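Myosin-2 (Saccharomyces cerevisiae, PDB 6IXO) carries organelles and other cargo along actin cables, gripping receptor proteins on them with the globular tail domain that makes up this chain. Local coordinates at residues E199-M202 / D203-L206; I246-R249 / N250-S253; Q259-Y262 / N263-L267; C282-H285 / L286-A290. One frame throughout, in Å; residues are numbered along the deposited sequence. Where two conformers were deposited one is given.

Contact 1: residues E199-M202 / D203-L206; sequences EYTM and DDIL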
loop_
_atom_site.group_PDB
_atom_site.type_symbol
_atom_site.label_atom_id
_atom_site.label_comp_id
_atom_site.label_asym_id
_atom_site.label_seq_id
_atom_site.Cartn_x
_atom_site.Cartn_y
_atom_site.Cartn_z
ATOM N N GLU A 199 15.799 3.860 -19.452
ATOM C CA GLU A 199 16.214 3.156 -18.241
ATOM C C GLU A 199 15.063 2.356 -17.629
ATOM O O GLU A 199 15.103 1.130 -17.638
ATOM C CB GLU A 199 16.772 4.133 -17.204
ATOM C CG GLU A 199 17.260 3.456 -15.922
ATOM C CD GLU A 199 17.632 4.453 -14.837
ATOM O OE1 GLU A 199 18.180 4.025 -13.793
ATOM O OE2 GLU A 199 17.368 5.664 -15.031
ATOM N N TYR A 200 14.045 3.025 -17.089
ATOM C CA TYR A 200 12.861 2.275 -16.601
ATOM C C TYR A 200 11.871 2.074 -17.753
ATOM O O TYR A 200 11.634 2.983 -18.555
ATOM C CB TYR A 200 12.170 2.970 -15.439
ATOM C CG TYR A 200 13.072 3.104 -14.247
ATOM C CD1 TYR A 200 13.432 1.991 -13.510
ATOM C CD2 TYR A 200 13.606 4.340 -13.890
ATOM C CE1 TYR A 200 14.278 2.103 -12.420
ATOM C CE2 TYR A 200 14.461 4.458 -12.820
ATOM C CZ TYR A 200 14.794 3.339 -12.089
ATOM O OH TYR A 200 15.641 3.454 -11.015
ATOM N N THR A 201 11.320 0.870 -17.849
ATOM C CA THR A 201 10.358 0.533 -18.910
ATOM C C THR A 201 9.066 0.037 -18.282
ATOM O O THR A 201 9.027 -0.228 -17.083
ATOM C CB THR A 201 10.886 -0.543 -19.838
ATOM O OG1 THR A 201 11.036 -1.753 -19.098
ATOM C CG2 THR A 201 12.258 -0.137 -20.431
ATOM N N MET A 202 8.034 -0.129 -19.096
ATOM C CA MET A 202 6.770 -0.681 -18.624
ATOM C C MET A 202 6.957 -2.020 -17.953
ATOM O O MET A 202 6.202 -2.362 -17.033
ATOM C CB MET A 202 5.780 -0.837 -19.773
ATOM C CG MET A 202 5.207 0.442 -20.251
ATOM S SD MET A 202 4.629 1.454 -18.884
ATOM C CE MET A 202 3.267 0.502 -18.155
ATOM N N ASP A 203 7.935 -2.806 -18.397
ATOM C CA ASP A 203 8.196 -4.057 -17.678
ATOM C C ASP A 203 8.541 -3.830 -16.215
ATOM O O ASP A 203 8.214 -4.650 -15.358
ATOM C CB ASP A 203 9.322 -4.833 -18.335
ATOM C CG ASP A 203 8.849 -5.587 -19.562
ATOM O OD1 ASP A 203 7.648 -5.971 -19.602
ATOM O OD2 ASP A 203 9.677 -5.788 -20.467
ATOM N N ASP A 204 9.227 -2.736 -15.922
ATOM C CA ASP A 204 9.579 -2.481 -14.543
ATOM C C ASP A 204 8.338 -2.114 -13.764
ATOM O O ASP A 204 8.230 -2.452 -12.582
ATOM C CB ASP A 204 10.609 -1.374 -14.411
ATOM C CG ASP A 204 11.897 -1.710 -15.119
ATOM O OD1 ASP A 204 12.423 -2.820 -14.909
ATOM O OD2 ASP A 204 12.333 -0.878 -15.941
ATOM N N ILE A 205 7.425 -1.401 -14.418
ATOM C CA ILE A 205 6.186 -0.995 -13.757
ATOM C C ILE A 205 5.290 -2.205 -13.499
ATOM O O ILE A 205 4.676 -2.346 -12.420
ATOM C CB ILE A 205 5.414 0.039 -14.610
ATOM C CG1 ILE A 205 6.281 1.290 -14.809
ATOM C CG2 ILE A 205 4.112 0.428 -13.929
ATOM C CD1 ILE A 205 6.778 1.935 -13.452
ATOM N N LEU A 206 5.193 -3.078 -14.499
ATOM C CA LEU A 206 4.399 -4.283 -14.305
ATOM C C LEU A 206 4.996 -5.164 -13.196
ATOM O O LEU A 206 4.262 -5.732 -12.383
ATOM C CB LEU A 206 4.311 -5.061 -15.626
ATOM C CG LEU A 206 3.512 -4.242 -16.640
ATOM C CD1 LEU A 206 3.605 -4.930 -17.988
ATOM C CD2 LEU A 206 2.086 -4.174 -16.206
#
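T201 and D204 clasp each other in a capping box that starts helix 202-218 of the cargo-binding tail domain. The firmer half is the bond from T201 N to D204 OD2, 2.8 Å long and nearly straight at 168°; it meets the carboxylate oxygen on the anti side, somewhat out of the carboxylate plane. The other half is weak: D203 N comes to T201 OG1 at 3.3 Å, with the hydroxyl oxygen set between the backbone N and the carbonyl carbon (chi1 65°). Within the first turn, T201 O accepts from D204 N at 2.8 Å, the donor standing above the carbonyl plane, and M202 O receives L206 N at 2.8 Å.

The tight side is apolar. M202 bends at chi2 and chi3 and brings CE to 4.2 Å from I205 CB; both side chains are buried, against V178 and A177 of helix 134-180. On the solvent side E199 is poorly ordered and makes little of the contact. D203 is exposed too, but its OD1 pairs with R266 of helix 254-273 in a salt bridge, in one of two conformers of that arginine and so less certain. With an alanine in place of D204, the T201 amide would probably be left without its carboxylate acceptor and the preceding loop would be freer to move off the helix start. The same carboxylate also borders Y200: D204 OD2 sits at the ring edge, 3.9 Å from Y200 CD1, with ring and carboxylate planes 85° apart.

Contact 2: residues I246-R249 / N250-S253; sequences IMKR and NFLS. With SO4 (sulfate ion), chain C.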
loop_
_atom_site.group_PDB
_atom_site.type_symbol
_atom_site.label_atom_id
_atom_site.label_comp_id
_atom_site.label_asym_id
_atom_site.label_seq_id
_atom_site.Cartn_x
_atom_site.Cartn_y
_atom_site.Cartn_z
ATOM N N ILE A 246 1.454 16.925 -20.379
ATOM C CA ILE A 246 0.776 18.130 -20.861
ATOM C C ILE A 246 1.728 19.350 -20.945
ATOM O O ILE A 246 1.421 20.358 -21.620
ATOM C CB ILE A 246 -0.458 18.479 -19.966
ATOM C CG1 ILE A 246 -1.402 19.403 -20.766
ATOM C CG2 ILE A 246 -0.018 19.030 -18.559
ATOM C CD1 ILE A 246 -2.756 19.602 -20.182
ATOM N N MET A 247 2.875 19.267 -20.272
ATOM C CA MET A 247 3.879 20.361 -20.386
ATOM C C MET A 247 4.758 20.265 -21.635
ATOM O O MET A 247 5.488 21.191 -21.955
ATOM C CB MET A 247 4.789 20.361 -19.158
ATOM C CG MET A 247 4.060 20.646 -17.860
ATOM S SD MET A 247 5.193 20.942 -16.467
ATOM C CE MET A 247 5.745 19.263 -16.148
ATOM N N LYS A 248 4.738 19.127 -22.330
ATOM C CA LYS A 248 5.752 18.922 -23.354
ATOM C C LYS A 248 5.330 19.585 -24.662
ATOM O O LYS A 248 4.243 19.344 -25.165
ATOM C CB LYS A 248 6.023 17.425 -23.561
ATOM C CG LYS A 248 6.748 16.842 -22.307
ATOM C CD LYS A 248 7.085 15.371 -22.492
ATOM C CE LYS A 248 7.739 14.820 -21.209
ATOM N NZ LYS A 248 9.130 15.315 -21.034
ATOM N N ARG A 249 6.178 20.456 -25.176
ATOM C CA ARG A 249 5.771 21.272 -26.326
ATOM C C ARG A 249 6.381 20.812 -27.619
ATOM O O ARG A 249 5.959 21.216 -28.732
ATOM C CB ARG A 249 6.118 22.753 -26.057
ATOM C CG ARG A 249 5.243 23.271 -24.960
ATOM C CD ARG A 249 5.544 24.669 -24.586
ATOM N NE ARG A 249 5.013 25.562 -25.601
ATOM C CZ ARG A 249 4.713 26.830 -25.356
ATOM N NH1 ARG A 249 4.244 27.607 -26.327
ATOM N NH2 ARG A 249 4.884 27.309 -24.126
ATOM N N ASN A 250 7.370 19.944 -27.533
ATOM C CA ASN A 250 7.892 19.473 -28.832
ATOM C C ASN A 250 7.971 17.940 -28.811
ATOM O O ASN A 250 9.043 17.360 -29.000
ATOM C CB ASN A 250 9.260 20.113 -29.112
ATOM C CG ASN A 250 9.829 19.696 -30.441
ATOM O OD1 ASN A 250 9.082 19.332 -31.346
ATOM N ND2 ASN A 250 11.153 19.730 -30.566
ATOM N N PHE A 251 6.830 17.284 -28.573
ATOM C CA PHE A 251 6.871 15.883 -28.178
ATOM C C PHE A 251 5.608 15.121 -28.535
ATOM O O PHE A 251 5.662 13.962 -28.945
ATOM C CB PHE A 251 7.109 15.838 -26.663
ATOM C CG PHE A 251 7.239 14.455 -26.076
ATOM C CD1 PHE A 251 8.464 13.794 -26.081
ATOM C CD2 PHE A 251 6.144 13.844 -25.451
ATOM C CE1 PHE A 251 8.592 12.530 -25.482
ATOM C CE2 PHE A 251 6.275 12.601 -24.831
ATOM C CZ PHE A 251 7.509 11.952 -24.843
ATOM N N LEU A 252 4.466 15.762 -28.339
ATOM C CA LEU A 252 3.179 15.096 -28.541
ATOM C C LEU A 252 2.927 14.983 -30.049
ATOM O O LEU A 252 3.069 15.952 -30.768
ATOM C CB LEU A 252 2.054 15.879 -27.864
ATOM C CG LEU A 252 2.291 16.207 -26.365
ATOM C CD1 LEU A 252 1.316 17.272 -25.973
ATOM C CD2 LEU A 252 2.042 14.898 -25.567
ATOM N N SER A 253 2.618 13.777 -30.503
ATOM C CA SER A 253 2.539 13.462 -31.926
ATOM C C SER A 253 1.731 12.175 -32.056
ATOM O O SER A 253 1.472 11.473 -31.049
ATOM C CB SER A 253 3.915 13.250 -32.537
ATOM O OG SER A 253 4.513 12.052 -32.018
HETATM S S SO4 C . 2.829 30.006 -24.010
HETATM O O1 SO4 C . 2.125 31.229 -23.634
HETATM O O2 SO4 C . 3.667 30.255 -25.179
HETATM O O3 SO4 C . 3.661 29.557 -22.899
HETATM O O4 SO4 C . 1.860 28.961 -24.327
#
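K248 and F251 lie side by side and point the same way, the lysine chain running over one face of the phenyl ring. They sit in the turn from helix 223-247 to helix 254-273 of the DIL domain, where S253 is the N-cap of the second helix. K248 CD makes a CH-pi contact 3.7 Å from the ring centroid of F251 and 21° off its normal, displaced toward the CD2 rim. A bend at chi4 (-73°), after an extended chain, sets K248 NZ above the ring but 5.2 Å from the F251 centroid, at most a weak cation-pi attraction. With an alanine in place of F251, K248 would probably be more loosely held, keeping its packing on V179 and I180 of helix 134-180.

R249 heads elsewhere, into a sulfate ion. Its NH1 reaches sulfate O2 at 2.9 Å, in the guanidinium plane, while NH2 bonds sulfate O3 at 2.8 Å. No hydrogen bond joins 246-249 to 250-253, so their side-chain contact is probably mainly dispersion and CH-pi; the arginine's grip is consistent with a site able to accept an anion, though this sulfate probably comes from the crystallisation liquor.

Contact 3: residues Q259-Y262 / N263-L267; sequences QLNY and NVTRL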
loop_
_atom_site.group_PDB
_atom_site.type_symbol
_atom_site.label_atom_id
_atom_site.label_comp_id
_atom_site.label_asym_id
_atom_site.label_seq_id
_atom_site.Cartn_x
_atom_site.Cartn_y
_atom_site.Cartn_z
ATOM N N GLN A 259 2.531 5.002 -29.027
ATOM C CA GLN A 259 3.393 4.411 -27.992
ATOM C C GLN A 259 2.819 4.551 -26.614
ATOM O O GLN A 259 2.902 3.604 -25.802
ATOM C CB GLN A 259 4.799 5.005 -28.011
ATOM C CG GLN A 259 5.509 4.553 -29.270
ATOM C CD GLN A 259 6.887 5.108 -29.395
ATOM O OE1 GLN A 259 7.847 4.459 -28.992
ATOM N NE2 GLN A 259 7.007 6.318 -29.956
ATOM N N LEU A 260 2.256 5.715 -26.320
ATOM C CA LEU A 260 1.566 5.904 -25.049
ATOM C C LEU A 260 0.406 4.897 -24.906
ATOM O O LEU A 260 0.184 4.320 -23.814
ATOM C CB LEU A 260 1.058 7.343 -24.904
ATOM C CG LEU A 260 0.288 7.716 -23.625
ATOM C CD1 LEU A 260 1.232 7.591 -22.359
ATOM C CD2 LEU A 260 -0.254 9.177 -23.700
ATOM N N ASN A 261 -0.351 4.712 -25.982
ATOM C CA ASN A 261 -1.442 3.733 -26.002
ATOM C C ASN A 261 -0.893 2.373 -25.586
ATOM O O ASN A 261 -1.452 1.730 -24.693
ATOM C CB ASN A 261 -2.101 3.676 -27.403
ATOM C CG ASN A 261 -3.031 2.466 -27.572
ATOM O OD1 ASN A 261 -3.662 2.033 -26.642
ATOM N ND2 ASN A 261 -3.077 1.915 -28.764
ATOM N N TYR A 262 0.215 1.948 -26.192
ATOM C CA TYR A 262 0.735 0.598 -25.906
ATOM C C TYR A 262 1.213 0.524 -24.447
ATOM O O TYR A 262 0.987 -0.481 -23.764
ATOM C CB TYR A 262 1.887 0.228 -26.842
ATOM C CG TYR A 262 1.483 -0.002 -28.283
ATOM C CD1 TYR A 262 0.148 -0.099 -28.644
ATOM C CD2 TYR A 262 2.453 -0.113 -29.287
ATOM C CE1 TYR A 262 -0.215 -0.326 -29.997
ATOM C CE2 TYR A 262 2.110 -0.311 -30.616
ATOM C CZ TYR A 262 0.774 -0.425 -30.981
ATOM O OH TYR A 262 0.440 -0.669 -32.316
ATOM N N ASN A 263 1.873 1.575 -23.970
ATOM C CA ASN A 263 2.302 1.568 -22.552
ATOM C C ASN A 263 1.142 1.459 -21.569
ATOM O O ASN A 263 1.112 0.590 -20.645
ATOM C CB ASN A 263 3.107 2.838 -22.273
ATOM C CG ASN A 263 4.467 2.819 -22.925
ATOM O OD1 ASN A 263 4.910 1.767 -23.419
ATOM N ND2 ASN A 263 5.174 3.993 -22.920
ATOM N N VAL A 264 0.169 2.335 -21.735
ATOM C CA VAL A 264 -0.992 2.388 -20.858
ATOM C C VAL A 264 -1.897 1.155 -20.951
ATOM O O VAL A 264 -2.421 0.647 -19.930
ATOM C CB VAL A 264 -1.831 3.661 -21.168
ATOM C CG1 VAL A 264 -3.010 3.785 -20.244
ATOM C CG2 VAL A 264 -0.946 4.876 -20.987
ATOM N N THR A 265 -2.113 0.660 -22.169
ATOM C CA THR A 265 -2.968 -0.503 -22.328
ATOM C C THR A 265 -2.364 -1.672 -21.563
ATOM O O THR A 265 -3.091 -2.478 -20.963
ATOM C CB THR A 265 -3.132 -0.874 -23.830
ATOM O OG1 THR A 265 -3.709 0.257 -24.488
ATOM C CG2 THR A 265 -4.048 -2.093 -24.015
ATOM N N ARG A 266 -1.047 -1.803 -21.564
ATOM C CA ARG A 266 -0.458 -2.955 -20.870
ATOM C C ARG A 266 -0.792 -2.889 -19.374
ATOM O O ARG A 266 -1.055 -3.899 -18.743
ATOM C CB ARG A 266 1.052 -3.012 -21.079
ATOM C CG ARG A 266 1.462 -3.429 -22.519
ATOM C CD ARG A 266 2.942 -3.126 -22.781
ATOM N NE ARG A 266 3.854 -3.916 -21.942
ATOM C CZ ARG A 266 5.178 -3.766 -21.950
ATOM N NH1 ARG A 266 5.743 -2.871 -22.758
ATOM N NH2 ARG A 266 5.937 -4.513 -21.167
ATOM N N LEU A 267 -0.790 -1.694 -18.823
ATOM C CA LEU A 267 -1.073 -1.537 -17.392
ATOM C C LEU A 267 -2.549 -1.797 -17.155
ATOM O O LEU A 267 -2.941 -2.485 -16.213
ATOM C CB LEU A 267 -0.663 -0.138 -16.909
ATOM C CG LEU A 267 -0.680 0.084 -15.392
ATOM C CD1 LEU A 267 0.140 -0.996 -14.623
ATOM C CD2 LEU A 267 -0.119 1.480 -15.114
#
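N261 and T265 lie side by side, pointing the same way, with the threonine hydroxyl between two acceptors of the asparagine. T265 OG1 lies 2.7 Å from N261 O and 2.8 Å from N261 OD1, within bonding range of both. The amide oxygen gets there because CG lies anti to the backbone N (chi1 167°). N261 O is satisfied in any case by T265 N, a 2.8 Å bond that lines up with the carbonyl.

The neighbouring turns repeat the pattern: V264 N donates to L260 O at 2.9 Å, N263 N to Q259 O at 2.9 Å, and R266 N to Y262 O at a longer 3.3 Å. The polar ends of Q259 and N263 are buried but supplied from beyond the helix. N263 ND2 donates to V178 O, Q259 OE1 accepts from L184 N, and S183 OG bonds Q259 O as well. On the apolar flank L260 CD1 meets V264 CG2 at 3.7 Å. This is the i to i+4 pattern of a regular alpha-helix, here one of the all-helical DIL domain, with L260 and V264 facing helix 284-294 and Q259 and N263 facing the end of helix 134-180 and the loop after it.

Contact 4: residues C282-H285 / L286-A290; sequences CLQH and LIQTA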
loop_
_atom_site.group_PDB
_atom_site.type_symbol
_atom_site.label_atom_id
_atom_site.label_comp_id
_atom_site.label_asym_id
_atom_site.label_seq_id
_atom_site.Cartn_x
_atom_site.Cartn_y
_atom_site.Cartn_z
ATOM N N CYS A 282 -9.175 4.545 -13.157
ATOM C CA CYS A 282 -7.985 5.181 -12.603
ATOM C C CYS A 282 -7.027 5.768 -13.663
ATOM O O CYS A 282 -6.207 6.619 -13.320
ATOM C CB CYS A 282 -7.183 4.199 -11.769
ATOM S SG CYS A 282 -8.120 3.502 -10.378
ATOM N N LEU A 283 -7.076 5.289 -14.909
ATOM C CA LEU A 283 -6.033 5.698 -15.878
ATOM C C LEU A 283 -6.621 6.564 -16.968
ATOM O O LEU A 283 -6.017 6.754 -18.042
ATOM C CB LEU A 283 -5.344 4.467 -16.508
ATOM C CG LEU A 283 -4.616 3.523 -15.536
ATOM C CD1 LEU A 283 -4.345 2.158 -16.186
ATOM C CD2 LEU A 283 -3.332 4.190 -15.086
ATOM N N GLN A 284 -7.804 7.076 -16.704
ATOM C CA GLN A 284 -8.552 7.702 -17.784
ATOM C C GLN A 284 -7.843 8.911 -18.392
ATOM O O GLN A 284 -8.038 9.203 -19.561
ATOM C CB GLN A 284 -9.946 8.119 -17.305
ATOM C CG GLN A 284 -11.059 7.085 -17.541
ATOM C CD GLN A 284 -10.991 6.375 -18.899
ATOM O OE1 GLN A 284 -11.308 6.955 -19.942
ATOM N NE2 GLN A 284 -10.586 5.112 -18.881
ATOM N N HIS A 285 -7.051 9.648 -17.624
ATOM C CA HIS A 285 -6.447 10.826 -18.241
ATOM C C HIS A 285 -5.396 10.426 -19.218
ATOM O O HIS A 285 -5.242 11.087 -20.250
ATOM C CB HIS A 285 -5.845 11.775 -17.190
ATOM C CG HIS A 285 -6.857 12.280 -16.211
ATOM N ND1 HIS A 285 -7.039 11.713 -14.959
ATOM C CD2 HIS A 285 -7.780 13.267 -16.314
ATOM C CE1 HIS A 285 -8.007 12.346 -14.323
ATOM N NE2 HIS A 285 -8.475 13.298 -15.119
ATOM N N LEU A 286 -4.620 9.405 -18.871
ATOM C CA LEU A 286 -3.620 8.859 -19.820
ATOM C C LEU A 286 -4.300 8.195 -21.016
ATOM O O LEU A 286 -3.915 8.388 -22.197
ATOM C CB LEU A 286 -2.720 7.830 -19.124
ATOM C CG LEU A 286 -1.804 8.448 -18.081
ATOM C CD1 LEU A 286 -1.039 7.330 -17.394
ATOM C CD2 LEU A 286 -0.822 9.411 -18.835
ATOM N N ILE A 287 -5.329 7.409 -20.735
ATOM C CA ILE A 287 -6.012 6.723 -21.856
ATOM C C ILE A 287 -6.592 7.787 -22.834
ATOM O O ILE A 287 -6.454 7.707 -24.078
ATOM C CB ILE A 287 -7.122 5.785 -21.325
ATOM C CG1 ILE A 287 -6.479 4.583 -20.608
ATOM C CG2 ILE A 287 -8.146 5.367 -22.461
ATOM C CD1 ILE A 287 -7.496 3.721 -19.766
ATOM N N GLN A 288 -7.252 8.788 -22.273
ATOM C CA GLN A 288 -7.913 9.775 -23.136
ATOM C C GLN A 288 -6.872 10.650 -23.854
ATOM O O GLN A 288 -7.104 11.121 -24.954
ATOM C CB GLN A 288 -8.876 10.621 -22.308
ATOM C CG GLN A 288 -10.182 9.873 -21.969
ATOM C CD GLN A 288 -11.036 10.618 -20.947
ATOM O OE1 GLN A 288 -11.035 11.848 -20.910
ATOM N NE2 GLN A 288 -11.760 9.863 -20.094
ATOM N N THR A 289 -5.732 10.887 -23.216
ATOM C CA THR A 289 -4.665 11.626 -23.908
ATOM C C THR A 289 -4.143 10.855 -25.116
ATOM O O THR A 289 -3.979 11.423 -26.232
ATOM C CB THR A 289 -3.528 11.940 -22.942
ATOM O OG1 THR A 289 -4.050 12.827 -21.960
ATOM C CG2 THR A 289 -2.313 12.625 -23.651
ATOM N N ALA A 290 -3.882 9.567 -24.911
ATOM C CA ALA A 290 -3.474 8.691 -26.020
ATOM C C ALA A 290 -4.476 8.749 -27.148
ATOM O O ALA A 290 -4.102 8.809 -28.346
ATOM C CB ALA A 290 -3.297 7.243 -25.514
#
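The side-chain amides of Q284 and Q288 meet with their planes 50° apart. Q288 NE2 donates to Q284 OE1 at 2.9 Å, nearly straight at 165°; the hydrogen arrives in the plane of the Q284 carbonyl, on a lone pair, and the acceptor lies close to the amide plane of Q288. Both amides are fixed at their other ends, Q284 NE2 by T280 O and Q288 OE1 by S312 N, so neither can flip without exchanging a donor for an acceptor. A bend at chi2 (-41°) turns the Q284 chain back over its own helix, and its NE2 then lies 3.5 Å from I287 CD1. The H285 ring is engaged elsewhere: ND1 bonds D238 OD2 of helix 223-247, while D238 OD1 takes L286 N of the opening turn, where the helix end would be expected to favour a negative charge.

All this belongs to the first turns of helix 284-294 in the DIL domain, with L283 at the N-cap position. L283 O accepts I287 N at 2.9 Å, and L283 CB touches I287 CD1 at 4.0 Å, while L286 and I287 press on V264 of helix 254-273. H285 O is gripped twice by one residue: T289 N binds it at 3.0 Å from above the carbonyl plane, and T289 OG1 donates to it at 2.7 Å.

Overall arrangement
The four contacts are local and come in series along the chain; none nests in or crosses another, and none closes a long loop. Contact 1 opens helix 202-218 after the loop that follows helix 134-180. Contact 2 is the turn between helices 223-247 and 254-273, contact 3 lies within the latter, and contact 4 begins helix 284-294. Helix 254-273 ties contacts 1 and 4 together through contact 3: contact 1 touches contact 3 through M202 CE against N263 O, and contact 3 touches contact 4 through L260 on A290. Contact 2 touches none of the others; it lies at the surface, its centre about 17 Å from that of contact 3.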